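Local coordinates for protein transcriptional regulator, GntR family (Thermotoga maritima, PDB 3SXM) that probably binds specific regulatory DNA sequences as a transcription factor of the GntR family, and is seen here as its helical, metal-free FCD domain, at residues R9-T14 / D84-V89; T14-E19 / H125-E130; V20-N25 / L65-S70. The protein carries 3 engineered substitutions. All blocks are in the same frame, centred on the assembly; numbering follows the deposited sequence.

From the N terminus, helix 5-25 runs through all three contacts, each using a further turn or so of it. Contact 1 closes a long loop by bringing 84-89, on helix 73-90, against 9-14. Contact 2 starts where contact 1 ends, sharing T14, and reaches on to 125-130 in helix 115-135; because its segments alternate with those of contact 1 along the chain, the two loops cross. Contact 3, between 20-25 and 65-70 at the end of helix 51-68, is the shortest closure and lies within both longer loops. Together they tie three other helices of the FCD domain round helix 5-25. Contacts 1 and 2 also pack directly, I86 on R15; 2 and 3 meet through I67 and F66.

Contact 1: R9-T14 / D84-V89; sequences RETIET and DRIDLV
T11 and I86 mark the closest backbone approach, their CA atoms 6.4 Å apart, where the short helical segments 9-14 and 84-89 cross at -118° with their axes 10.0 Å apart. T11 is wedged between the helices and uses both of its branches. Its methyl CG2 lies 4.0 Å from I86 CA and brushes I86 CG1 and V89 CG2, so this branch faces the hydrocarbon part of helix 73-90. Its hydroxyl turns instead to R85, whose NE donates to T11 OG1 at 2.9 Å in an almost straight bond, 170° at the hydrogen. The same OG1 is hydrogen-bonded to the carbonyl of F7 one turn earlier, which fixes the rotation of the threonine. R85 can reach this far because its CG is anti to the backbone N (chi1 172°) and the chain stays extended from CG to NE. The guanidinium then meets T11 OG1 and E10 OE1 edge-on. R85 NH2 forms a salt bridge to E10 OE1 at 3.2 Å, using the carboxylate's anti lone pair, and the two flat groups are nearly coplanar. NH2 also bonds to the carbonyl of F7. A water bridges the pair a second time, donating to E10 OE1 and accepting from R85 NH1. E10 OE2 is paired with K6, so the glutamate is probably kept ionised between two positive groups. I86 lies on the side toward D59 and H63 of helix 51-68, which bind zinc in another structure of this protein; the site holds no metal here. N72 of the second subunit bonds to E10 O and its L74 packs on R85, placing the crossing beside the dimer interface. Within the chain, R9 and I12 pack on I134 and E130 of helix 115-135.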
ATOM      1  N   ARG A   9      -1.046  -9.016  13.022  1.00 14.09           N
ATOM      2  CA  ARG A   9      -0.210  -9.190  11.843  1.00 14.12           C
ATOM      3  C   ARG A   9      -0.794  -8.434  10.659  1.00 15.63           C
ATOM      4  O   ARG A   9      -0.042  -7.815   9.863  1.00 15.84           O
ATOM      5  CB  ARG A   9      -0.037 -10.663  11.520  1.00 15.67           C
ATOM      6  CG  ARG A   9       0.827 -11.437  12.550  1.00 18.96           C
ATOM      7  CD  ARG A   9       1.314 -12.743  11.917  1.00 24.18           C
ATOM      8  NE  ARG A   9       2.019 -13.621  12.852  1.00 26.23           N
ATOM      9  CZ  ARG A   9       3.278 -13.488  13.247  1.00 41.66           C
ATOM     10  NH1 ARG A   9       4.024 -12.475  12.834  1.00 33.27           N
ATOM     11  NH2 ARG A   9       3.778 -14.382  14.094  1.00 36.95           N
ATOM     12  N   GLU A  10      -2.110  -8.439  10.554  1.00 12.88           N
ATOM     13  CA  GLU A  10      -2.771  -7.744   9.442  1.00 12.72           C
ATOM     14  C   GLU A  10      -2.511  -6.270   9.560  1.00 12.64           C
ATOM     15  O   GLU A  10      -2.342  -5.575   8.546  1.00 13.22           O
ATOM     16  CB  GLU A  10      -4.278  -7.977   9.373  1.00 13.32           C
ATOM     17  CG  GLU A  10      -4.697  -9.319   8.856  1.00 15.25           C
ATOM     18  CD  GLU A  10      -6.204  -9.502   8.852  1.00 17.57           C
ATOM     19  OE1 GLU A  10      -6.899  -8.643   9.441  1.00 24.38           O
ATOM     20  OE2 GLU A  10      -6.670 -10.516   8.320  1.00 20.48           O
ATOM     21  N   THR A  11      -2.540  -5.753  10.765  1.00 12.71           N
ATOM     22  CA  THR A  11      -2.333  -4.326  11.025  1.00 10.52           C
ATOM     23  C   THR A  11      -0.919  -3.913  10.626  1.00 14.13           C
ATOM     24  O   THR A  11      -0.727  -2.930   9.910  1.00 12.95           O
ATOM     25  CB  THR A  11      -2.597  -4.018  12.547  1.00 10.78           C
ATOM     26  OG1 THR A  11      -3.901  -4.431  12.925  1.00 13.21           O
ATOM     27  CG2 THR A  11      -2.510  -2.545  12.769  1.00 13.66           C
ATOM     28  N   ILE A  12       0.073  -4.636  11.089  1.00 12.00           N
ATOM     29  CA  ILE A  12       1.450  -4.338  10.782  1.00 13.34           C
ATOM     30  C   ILE A  12       1.702  -4.452   9.274  1.00 15.96           C
ATOM     31  O   ILE A  12       2.367  -3.600   8.696  1.00 13.32           O
ATOM     32  CB  ILE A  12       2.367  -5.239  11.566  1.00 14.23           C
ATOM     33  CG1 ILE A  12       2.238  -4.961  13.087  1.00 17.78           C
ATOM     34  CG2 ILE A  12       3.795  -5.077  11.068  1.00 16.84           C
ATOM     35  CD1 ILE A  12       2.734  -3.609  13.538  1.00 23.03           C
ATOM     36  N   GLU A  13       1.167  -5.489   8.621  1.00 12.69           N
ATOM     37  CA  GLU A  13       1.398  -5.669   7.180  1.00 11.71           C
ATOM     38  C   GLU A  13       0.779  -4.478   6.440  1.00 12.42           C
ATOM     39  O   GLU A  13       1.382  -3.997   5.471  1.00 11.88           O
ATOM     40  CB  GLU A  13       0.803  -6.958   6.680  1.00 13.05           C
ATOM     41  CG  GLU A  13       0.962  -7.141   5.171  1.00 15.95           C
ATOM     42  CD  GLU A  13       0.518  -8.497   4.659  1.00 15.94           C
ATOM     43  OE1 GLU A  13      -0.557  -9.003   5.085  1.00 19.95           O
ATOM     44  OE2 GLU A  13       1.262  -9.105   3.852  1.00 17.91           O
ATOM     45  N   THR A  14      -0.415  -4.040   6.854  1.00 11.15           N
ATOM     46  CA  THR A  14      -1.037  -2.861   6.234  1.00 10.20           C
ATOM     47  C   THR A  14      -0.185  -1.631   6.418  1.00 11.24           C
ATOM     48  O   THR A  14      -0.011  -0.817   5.481  1.00 12.01           O
ATOM     49  CB  THR A  14      -2.476  -2.657   6.759  1.00 11.90           C
ATOM     50  OG1 THR A  14      -3.220  -3.838   6.483  1.00 12.78           O
ATOM     51  CG2 THR A  14      -3.139  -1.473   6.120  1.00 12.58           C
ATOM     52  N   ASP A  84      -7.067   4.250  14.565  1.00 13.91           N
ATOM     53  CA  ASP A  84      -7.475   3.734  15.890  1.00 14.21           C
ATOM     54  C   ASP A  84      -7.047   2.303  16.029  1.00 15.06           C
ATOM     55  O   ASP A  84      -6.646   1.874  17.131  1.00 16.15           O
ATOM     56  CB  ASP A  84      -8.952   3.919  16.126  1.00 15.38           C
ATOM     57  CG  ASP A  84      -9.311   5.331  16.521  1.00 22.73           C
ATOM     58  OD1 ASP A  84      -8.395   6.114  16.856  1.00 24.58           O
ATOM     59  OD2 ASP A  84     -10.521   5.668  16.462  1.00 29.68           O
ATOM     60  N   ARG A  85      -7.115   1.526  14.969  1.00 12.86           N
ATOM     61  CA  ARG A  85      -6.644   0.137  14.994  1.00 12.42           C
ATOM     62  C   ARG A  85      -5.120   0.054  15.166  1.00 14.19           C
ATOM     63  O   ARG A  85      -4.588  -0.721  15.982  1.00 13.65           O
ATOM     64  CB  ARG A  85      -7.115  -0.577  13.700  1.00 15.35           C
ATOM     65  CG  ARG A  85      -6.536  -1.948  13.533  1.00 16.95           C
ATOM     66  CD  ARG A  85      -7.333  -2.758  12.551  1.00 15.10           C
ATOM     67  NE  ARG A  85      -6.660  -4.004  12.266  1.00 14.18           N
ATOM     68  CZ  ARG A  85      -7.198  -5.017  11.601  1.00 16.03           C
ATOM     69  NH1 ARG A  85      -8.456  -4.916  11.100  1.00 15.38           N
ATOM     70  NH2 ARG A  85      -6.502  -6.146  11.426  1.00 16.31           N
ATOM     71  N   ILE A  86      -4.381   0.871  14.426  1.00 11.62           N
ATOM     72  CA  ILE A  86      -2.943   0.998  14.579  1.00 11.09           C
ATOM     73  C   ILE A  86      -2.605   1.320  16.049  1.00 11.77           C
ATOM     74  O   ILE A  86      -1.680   0.718  16.630  1.00 13.76           O
ATOM     75  CB  ILE A  86      -2.354   2.077  13.636  1.00 11.76           C
ATOM     76  CG1 ILE A  86      -2.465   1.612  12.181  1.00 12.41           C
ATOM     77  CG2 ILE A  86      -0.941   2.428  14.048  1.00 12.12           C
ATOM     78  CD1 ILE A  86      -1.998   2.612  11.157  1.00 11.79           C
ATOM     79  N   ASP A  87      -3.354   2.260  16.635  1.00 13.81           N
ATOM     80  CA  ASP A  87      -3.092   2.777  17.970  1.00 14.27           C
ATOM     81  C   ASP A  87      -3.403   1.682  18.983  1.00 15.36           C
ATOM     82  O   ASP A  87      -2.697   1.556  19.979  1.00 15.72           O
ATOM     83  CB  ASP A  87      -3.943   4.018  18.223  1.00 15.84           C
ATOM     84  CG  ASP A  87      -3.392   4.964  19.272  1.00 18.81           C
ATOM     85  OD1 ASP A  87      -2.262   4.797  19.739  1.00 19.35           O
ATOM     86  OD2 ASP A  87      -4.119   5.935  19.566  1.00 20.05           O
ATOM     87  N   LEU A  88      -4.475   0.909  18.783  1.00 13.79           N
ATOM     88  CA  LEU A  88      -4.796  -0.221  19.678  1.00 13.26           C
ATOM     89  C   LEU A  88      -3.599  -1.153  19.696  1.00 14.87           C
ATOM     90  O   LEU A  88      -3.105  -1.564  20.787  1.00 15.89           O
ATOM     91  CB  LEU A  88      -6.062  -0.925  19.188  1.00 13.67           C
ATOM     92  CG  LEU A  88      -6.575  -2.142  19.902  1.00 14.82           C
ATOM     93  CD1 LEU A  88      -7.916  -2.510  19.426  1.00 18.18           C
ATOM     94  CD2 LEU A  88      -5.716  -3.381  19.904  1.00 23.64           C
ATOM     95  N   VAL A  89      -3.119  -1.534  18.500  1.00 13.24           N
ATOM     96  CA  VAL A  89      -1.999  -2.456  18.409  1.00 13.64           C
ATOM     97  C   VAL A  89      -0.752  -1.900  19.079  1.00 14.07           C
ATOM     98  O   VAL A  89      -0.031  -2.633  19.822  1.00 14.36           O
ATOM     99  CB  VAL A  89      -1.750  -2.949  16.934  1.00 13.12           C
ATOM    100  CG1 VAL A  89      -0.468  -3.709  16.858  1.00 15.39           C
ATOM    101  CG2 VAL A  89      -2.926  -3.746  16.513  1.00 14.28           C
TER
HETATM  102  O   HOH W   1      -9.362  -7.223   9.647  0.92 19.67           O

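Contact 2: T14-E19 / H125-E130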
ATOM      1  N   THR A  14      -0.415  -4.040   6.854  1.00 11.15           N
ATOM      2  CA  THR A  14      -1.037  -2.861   6.234  1.00 10.20           C
ATOM      3  C   THR A  14      -0.185  -1.631   6.418  1.00 11.24           C
ATOM      4  O   THR A  14      -0.011  -0.817   5.481  1.00 12.01           O
ATOM      5  CB  THR A  14      -2.476  -2.657   6.759  1.00 11.90           C
ATOM      6  OG1 THR A  14      -3.220  -3.838   6.483  1.00 12.78           O
ATOM      7  CG2 THR A  14      -3.139  -1.473   6.120  1.00 12.58           C
ATOM      8  N   ARG A  15       0.411  -1.435   7.580  1.00 11.92           N
ATOM      9  CA  ARG A  15       1.321  -0.328   7.798  1.00 12.08           C
ATOM     10  C   ARG A  15       2.542  -0.408   6.915  1.00 12.27           C
ATOM     11  O   ARG A  15       2.987   0.624   6.381  1.00 13.44           O
ATOM     12  CB  ARG A  15       1.759  -0.275   9.281  1.00 13.15           C
ATOM     13  CG  ARG A  15       0.660   0.103  10.228  1.00 13.59           C
ATOM     14  CD  ARG A  15       1.174   0.253  11.672  1.00 14.28           C
ATOM     15  NE  ARG A  15       2.036   1.386  11.797  1.00 13.28           N
ATOM     16  CZ  ARG A  15       2.755   1.701  12.869  1.00 15.43           C
ATOM     17  NH1 ARG A  15       2.578   1.042  14.010  1.00 16.52           N
ATOM     18  NH2 ARG A  15       3.585   2.726  12.806  1.00 15.83           N
ATOM     19  N   ILE A  16       3.119  -1.604   6.751  1.00 11.93           N
ATOM     20  CA  ILE A  16       4.323  -1.781   5.885  1.00 12.24           C
ATOM     21  C   ILE A  16       3.917  -1.349   4.479  1.00 12.28           C
ATOM     22  O   ILE A  16       4.604  -0.522   3.840  1.00 14.13           O
ATOM     23  CB  ILE A  16       4.855  -3.192   5.927  1.00 15.04           C
ATOM     24  CG1 ILE A  16       5.484  -3.510   7.318  1.00 16.51           C
ATOM     25  CG2 ILE A  16       5.889  -3.389   4.845  1.00 16.49           C
ATOM     26  CD1 ILE A  16       5.804  -4.936   7.524  1.00 16.85           C
ATOM     27  N   MET A  17       2.801  -1.892   3.981  1.00 10.66           N
ATOM     28  CA  MET A  17       2.286  -1.528   2.641  1.00 10.93           C
ATOM     29  C   MET A  17       2.239  -0.015   2.446  1.00 13.74           C
ATOM     30  O   MET A  17       2.753   0.495   1.415  1.00 14.89           O
ATOM     31  CB  MET A  17       0.926  -2.196   2.394  1.00 14.29           C
ATOM     32  CG  MET A  17       0.269  -1.801   1.057  1.00 15.34           C
ATOM     33  SD  MET A  17      -1.342  -2.523   0.866  1.00 15.06           S
ATOM     34  CE  MET A  17      -2.259  -1.599   2.082  1.00 12.55           C
ATOM     35  N   MET A  18       1.555   0.690   3.331  1.00 11.18           N
ATOM     36  CA  MET A  18       1.282   2.106   3.125  1.00 10.41           C
ATOM     37  C   MET A  18       2.517   2.951   3.445  1.00 13.24           C
ATOM     38  O   MET A  18       2.888   3.852   2.691  1.00 12.27           O
ATOM     39  CB  MET A  18       0.096   2.558   3.965  1.00 11.63           C
ATOM     40  CG  MET A  18      -1.202   1.824   3.631  1.00 11.04           C
ATOM     41  SD  MET A  18      -2.615   2.333   4.589  1.00 14.19           S
ATOM     42  CE  MET A  18      -2.923   3.857   3.887  1.00 14.82           C
ATOM     43  N   GLU A  19       3.144   2.720   4.593  1.00 11.85           N
ATOM     44  CA  GLU A  19       4.257   3.593   5.038  1.00 11.74           C
ATOM     45  C   GLU A  19       5.473   3.449   4.146  1.00 11.49           C
ATOM     46  O   GLU A  19       6.135   4.433   3.823  1.00 12.78           O
ATOM     47  CB  GLU A  19       4.564   3.345   6.520  1.00 12.39           C
ATOM     48  CG  GLU A  19       3.427   3.616   7.452  1.00 12.72           C
ATOM     49  CD  GLU A  19       3.853   3.480   8.893  1.00 14.86           C
ATOM     50  OE1 GLU A  19       5.077   3.630   9.121  1.00 17.00           O
ATOM     51  OE2 GLU A  19       3.006   3.276   9.787  1.00 14.64           O
ATOM     52  N   HIS A 125      11.737  -1.927  11.961  1.00 16.55           N
ATOM     53  CA  HIS A 125      10.999  -1.414  13.084  1.00 15.58           C
ATOM     54  C   HIS A 125       9.631  -2.069  13.188  1.00 17.65           C
ATOM     55  O   HIS A 125       9.203  -2.536  14.265  1.00 17.42           O
ATOM     56  CB  HIS A 125      10.852   0.104  12.966  1.00 15.96           C
ATOM     57  CG  HIS A 125       9.818   0.680  13.861  1.00 15.80           C
ATOM     58  ND1 HIS A 125      10.012   0.782  15.227  1.00 18.34           N
ATOM     59  CD2 HIS A 125       8.554   1.093  13.627  1.00 18.26           C
ATOM     60  CE1 HIS A 125       8.927   1.278  15.781  1.00 19.56           C
ATOM     61  NE2 HIS A 125       8.022   1.468  14.839  1.00 21.63           N
ATOM     62  N   LEU A 126       8.908  -2.112  12.076  1.00 16.23           N
ATOM     63  CA  LEU A 126       7.563  -2.627  12.114  1.00 13.76           C
ATOM     64  C   LEU A 126       7.562  -4.128  12.350  1.00 16.31           C
ATOM     65  O   LEU A 126       6.702  -4.608  13.116  1.00 16.58           O
ATOM     66  CB  LEU A 126       6.842  -2.228  10.791  1.00 16.75           C
ATOM     67  CG  LEU A 126       6.553  -0.718  10.651  1.00 16.11           C
ATOM     68  CD1 LEU A 126       6.059  -0.387   9.250  1.00 16.01           C
ATOM     69  CD2 LEU A 126       5.522  -0.236  11.710  1.00 17.65           C
ATOM     70  N   LYS A 127       8.488  -4.872  11.758  1.00 14.95           N
ATOM     71  CA  LYS A 127       8.575  -6.316  11.984  1.00 14.45           C
ATOM     72  C   LYS A 127       8.997  -6.611  13.419  1.00 21.12           C
ATOM     73  O   LYS A 127       8.556  -7.598  13.995  1.00 18.65           O
ATOM     74  CB  LYS A 127       9.444  -7.035  10.978  1.00 16.31           C
ATOM     75  CG  LYS A 127       8.878  -6.876   9.574  1.00 21.39           C
ATOM     76  CD  LYS A 127       9.100  -8.041   8.670  1.00 49.49           C
ATOM     77  CE  LYS A 127       8.723  -7.673   7.245  1.00 37.13           C
ATOM     78  NZ  LYS A 127       8.540  -8.821   6.300  1.00 66.63           N
ATOM     79  N   ASN A 128       9.825  -5.746  13.985  1.00 15.74           N
ATOM     80  CA  ASN A 128      10.298  -5.937  15.376  1.00 15.65           C
ATOM     81  C   ASN A 128       9.165  -5.687  16.336  1.00 17.79           C
ATOM     82  O   ASN A 128       8.989  -6.483  17.288  1.00 20.76           O
ATOM     83  CB  ASN A 128      11.452  -4.969  15.695  1.00 21.19           C
ATOM     84  CG  ASN A 128      12.799  -5.398  15.096  1.00 26.90           C
ATOM     85  OD1 ASN A 128      12.973  -6.511  14.616  1.00 26.64           O
ATOM     86  ND2 ASN A 128      13.772  -4.503  15.175  1.00 26.64           N
ATOM     87  N   VAL A 129       8.402  -4.615  16.130  1.00 18.32           N
ATOM     88  CA  VAL A 129       7.202  -4.320  16.905  1.00 16.06           C
ATOM     89  C   VAL A 129       6.241  -5.511  16.842  1.00 18.11           C
ATOM     90  O   VAL A 129       5.751  -6.002  17.865  1.00 19.04           O
ATOM     91  CB  VAL A 129       6.577  -3.019  16.428  1.00 21.25           C
ATOM     92  CG1 VAL A 129       5.164  -2.867  16.874  1.00 23.66           C
ATOM     93  CG2 VAL A 129       7.456  -1.851  16.858  1.00 19.92           C
ATOM     94  N   GLU A 130       5.996  -5.999  15.646  1.00 17.32           N
ATOM     95  CA  GLU A 130       5.111  -7.125  15.421  1.00 18.57           C
ATOM     96  C   GLU A 130       5.564  -8.327  16.242  1.00 16.75           C
ATOM     97  O   GLU A 130       4.749  -8.921  16.966  1.00 17.48           O
ATOM     98  CB  GLU A 130       5.074  -7.478  13.933  1.00 18.21           C
ATOM     99  CG  GLU A 130       4.187  -8.639  13.582  1.00 17.24           C
ATOM    100  CD  GLU A 130       4.204  -8.900  12.104  1.00 25.06           C
ATOM    101  OE1 GLU A 130       5.287  -8.815  11.481  1.00 27.34           O
ATOM    102  OE2 GLU A 130       3.125  -9.104  11.548  1.00 25.87           O
TER
HETATM  103  O   HOH W   2       5.436   2.503  15.081  0.93 18.84           O
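L126 points into the face of helix 5-25 and splits its two methyls between different neighbours. CD2 sits squarely over one face of the R15 guanidinium, 3.6 Å from R15 CZ, with L126 standing nearly perpendicular to the R15 chain. CD1 goes to I16, 3.7 Å from I16 CG1, the two side chains lying alongside and pointing opposite ways; beyond, I16 CD1 touches CE and CG of K127. The bend of R15 at chi3 (68°) turns the NE/NH2 edge of its guanidinium toward the carboxylate of E19, one turn on, where both nitrogens grip one oxygen, E19 OE2, side-on at 2.9 and 3.1 Å. OE2 lies in the guanidinium plane, so the salt bridge fixes the group's turn and with it the face that CD2 rests on. A water links R15 NH2 to H125 NE2. With an alanine at R15, E19 OE2 would probably lose its charged mate, keeping Y79 of helix 73-90, and a gap is likely to open beneath L126 CD2. The antiparallel helices 5-25 and 115-135 flank a metal site, empty here: H125 and H63 bind zinc in another structure of this protein, E19 OE1 bonds to H63 of helix 51-68, and H125 ND1 to E102 of helix 96-111.

Contact 3: V20-N25 / L65-S70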
ATOM      1  N   VAL A  20       5.834   2.234   3.780  1.00 12.18           N
ATOM      2  CA  VAL A  20       6.997   2.001   2.933  1.00 12.24           C
ATOM      3  C   VAL A  20       6.724   2.578   1.551  1.00 12.52           C
ATOM      4  O   VAL A  20       7.611   3.186   0.952  1.00 13.94           O
ATOM      5  CB  VAL A  20       7.389   0.528   2.860  1.00 13.31           C
ATOM      6  CG1 VAL A  20       8.419   0.272   1.734  1.00 17.90           C
ATOM      7  CG2 VAL A  20       7.905   0.040   4.237  1.00 16.43           C
ATOM      8  N   PHE A  21       5.509   2.392   1.008  1.00 11.00           N
ATOM      9  CA  PHE A  21       5.203   2.996  -0.280  1.00 11.90           C
ATOM     10  C   PHE A  21       5.458   4.495  -0.215  1.00 12.13           C
ATOM     11  O   PHE A  21       6.018   5.065  -1.152  1.00 12.14           O
ATOM     12  CB  PHE A  21       3.730   2.746  -0.683  1.00 14.04           C
ATOM     13  CG  PHE A  21       3.362   3.346  -2.020  1.00 11.72           C
ATOM     14  CD1 PHE A  21       3.588   2.644  -3.179  1.00 14.15           C
ATOM     15  CD2 PHE A  21       2.762   4.591  -2.125  1.00 14.80           C
ATOM     16  CE1 PHE A  21       3.204   3.136  -4.414  1.00 16.93           C
ATOM     17  CE2 PHE A  21       2.465   5.116  -3.364  1.00 14.86           C
ATOM     18  CZ  PHE A  21       2.671   4.393  -4.486  1.00 13.54           C
ATOM     19  N   CYS A  22       4.957   5.163   0.810  1.00 12.98           N
ATOM     20  CA  CYS A  22       5.097   6.628   0.880  1.00 12.29           C
ATOM     21  C   CYS A  22       6.552   7.058   1.116  1.00 13.89           C
ATOM     22  O   CYS A  22       7.044   7.996   0.481  1.00 13.86           O
ATOM     23  CB  CYS A  22       4.158   7.218   1.918  1.00 12.83           C
ATOM     24  SG  CYS A  22       2.424   7.051   1.473  1.00 14.45           S
ATOM     25  N   LEU A  23       7.250   6.399   2.042  1.00 13.62           N
ATOM     26  CA  LEU A  23       8.671   6.683   2.224  1.00 13.94           C
ATOM     27  C   LEU A  23       9.492   6.509   0.940  1.00 14.13           C
ATOM     28  O   LEU A  23      10.368   7.346   0.598  1.00 17.84           O
ATOM     29  CB  LEU A  23       9.269   5.814   3.381  1.00 14.45           C
ATOM     30  CG  LEU A  23      10.741   6.097   3.727  1.00 15.17           C
ATOM     31  CD1 LEU A  23      11.010   7.563   4.113  1.00 14.30           C
ATOM     32  CD2 LEU A  23      11.153   5.106   4.824  1.00 17.74           C
ATOM     33  N   GLU A  24       9.254   5.432   0.197  1.00 13.65           N
ATOM     34  CA  GLU A  24       9.973   5.152  -1.022  0.53 16.71           C
ATOM     35  C   GLU A  24       9.686   6.213  -2.082  1.00 18.39           C
ATOM     36  O   GLU A  24      10.593   6.696  -2.762  1.00 21.45           O
ATOM     37  CB  GLU A  24       9.492   3.781  -1.563  0.53 13.07           C
ATOM     38  CG  GLU A  24      10.165   2.558  -0.962  0.53 25.63           C
ATOM     39  CD  GLU A  24       9.685   1.173  -1.472  0.53 36.69           C
ATOM     40  OE1 GLU A  24      10.433   0.171  -1.278  0.53 33.00           O
ATOM     41  OE2 GLU A  24       8.560   1.070  -2.011  0.53 40.04           O
ATOM     42  N   ASN A  25       8.444   6.563  -2.270  1.00 15.09           N
ATOM     43  CA  ASN A  25       8.062   7.430  -3.358  1.00 14.33           C
ATOM     44  C   ASN A  25       8.087   8.937  -3.063  1.00 15.99           C
ATOM     45  O   ASN A  25       8.057   9.712  -3.946  1.00 17.69           O
ATOM     46  CB  ASN A  25       6.688   7.002  -3.889  1.00 14.65           C
ATOM     47  CG  ASN A  25       6.716   5.671  -4.568  1.00 19.71           C
ATOM     48  OD1 ASN A  25       6.299   4.667  -4.061  1.00 21.46           O
ATOM     49  ND2 ASN A  25       7.269   5.672  -5.706  1.00 21.13           N
ATOM     50  N   LEU A  65       3.652  11.440   9.196  1.00 14.23           N
ATOM     51  CA  LEU A  65       4.387  12.341   8.286  1.00 12.90           C
ATOM     52  C   LEU A  65       4.689  11.604   7.001  1.00 14.05           C
ATOM     53  O   LEU A  65       4.575  12.182   5.885  1.00 14.20           O
ATOM     54  CB  LEU A  65       5.734  12.818   8.932  1.00 15.81           C
ATOM     55  CG  LEU A  65       6.730  13.503   7.977  1.00 16.90           C
ATOM     56  CD1 LEU A  65       6.194  14.730   7.426  1.00 19.74           C
ATOM     57  CD2 LEU A  65       8.030  13.748   8.704  1.00 21.80           C
ATOM     58  N   PHE A  66       5.065  10.350   7.087  1.00 13.78           N
ATOM     59  CA  PHE A  66       5.467   9.591   5.872  1.00 12.84           C
ATOM     60  C   PHE A  66       4.254   9.584   4.943  1.00 14.58           C
ATOM     61  O   PHE A  66       4.366   9.811   3.733  1.00 13.60           O
ATOM     62  CB  PHE A  66       5.874   8.165   6.204  1.00 13.97           C
ATOM     63  CG  PHE A  66       7.115   8.045   7.083  1.00 14.10           C
ATOM     64  CD1 PHE A  66       8.064   9.038   7.158  1.00 13.16           C
ATOM     65  CD2 PHE A  66       7.277   6.915   7.867  1.00 17.78           C
ATOM     66  CE1 PHE A  66       9.199   8.916   7.991  1.00 14.80           C
ATOM     67  CE2 PHE A  66       8.424   6.803   8.675  1.00 16.90           C
ATOM     68  CZ  PHE A  66       9.339   7.786   8.705  1.00 15.49           C
ATOM     69  N   ILE A  67       3.108   9.312   5.521  1.00 11.68           N
ATOM     70  CA  ILE A  67       1.842   9.194   4.744  1.00 12.04           C
ATOM     71  C   ILE A  67       1.462  10.564   4.173  1.00 12.13           C
ATOM     72  O   ILE A  67       1.116  10.699   2.960  1.00 13.18           O
ATOM     73  CB  ILE A  67       0.741   8.652   5.625  1.00 11.60           C
ATOM     74  CG1 ILE A  67       1.072   7.235   6.103  1.00 12.80           C
ATOM     75  CG2 ILE A  67      -0.644   8.728   4.950  1.00 13.61           C
ATOM     76  CD1 ILE A  67       1.018   6.141   5.044  1.00 13.72           C
ATOM     77  N   ARG A  68       1.534  11.599   5.009  0.50 17.54           N
ATOM     78  CA  ARG A  68       1.122  12.942   4.632  0.50  8.81           C
ATOM     79  C   ARG A  68       1.957  13.483   3.467  0.50 11.17           C
ATOM     80  O   ARG A  68       1.424  14.205   2.617  0.50 14.73           O
ATOM     81  CB  ARG A  68       1.165  13.878   5.859  0.50 16.03           C
ATOM     82  CG  ARG A  68       0.940  15.340   5.575  0.50 13.81           C
ATOM     83  CD  ARG A  68      -0.432  15.664   5.158  0.50 29.98           C
ATOM     84  NE  ARG A  68      -1.421  15.469   6.214  0.50 41.54           N
ATOM     85  CZ  ARG A  68      -2.702  15.786   6.090  0.50 24.81           C
ATOM     86  NH1 ARG A  68      -3.143  16.323   4.967  0.50 35.23           N
ATOM     87  NH2 ARG A  68      -3.535  15.582   7.095  0.50 34.27           N
ATOM     88  N   ALA A  69       3.237  13.124   3.400  1.00 12.89           N
ATOM     89  CA  ALA A  69       4.167  13.628   2.402  1.00 13.42           C
ATOM     90  C   ALA A  69       3.744  13.194   0.985  1.00 13.10           C
ATOM     91  O   ALA A  69       4.165  13.808   0.028  1.00 15.32           O
ATOM     92  CB  ALA A  69       5.621  13.160   2.738  1.00 14.66           C
ATOM     93  N   SER A  70       2.932  12.144   0.871  1.00 14.23           N
ATOM     94  CA  SER A  70       2.389  11.729  -0.458  1.00 15.07           C
ATOM     95  C   SER A  70       1.545  12.818  -1.068  1.00 14.60           C
ATOM     96  O   SER A  70       1.403  12.897  -2.298  1.00 15.42           O
ATOM     97  CB  SER A  70       1.583  10.423  -0.365  1.00 12.67           C
ATOM     98  OG  SER A  70       0.384  10.647   0.322  1.00 14.01           O
TER
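C22 makes the close part of this contact, facing the last turn of helix 51-68. The backbones come within 5.7 Å between C22 CA and I67 CA, which sets C22 CB 3.2 Å from F66 O. With SG anti to the carbonyl carbon (chi1 -67°), the sulfur lies between two neighbours, 3.9 Å from I67 CD1 and equally far from S70 CB. S70 is itself tied down: its OG donates to I67 O at 2.7 Å, nearly in line with the carbonyl, and also bonds to the backbone N of N72. I67 O takes S70 N as well, so two donors of S70 hold it. At L23 and F66 the backbones stay as close, but the side chains meet only at 4.5 Å, L23 CD1 to F66 CD1, obliquely; both are nonetheless buried. R68, on the exposed side of its helix, points away. The contact joins the C-terminal half of helix 5-25 to the end of helix 51-68 in the FCD domain, with F66 close to H63, a zinc ligand in another structure of this protein. L23 and F66 share I30 of helix 27-31 and I110 of helix 96-111; I67 packs on I76 and Y79 of helix 73-90, and L23 also reaches L122 of helix 115-135.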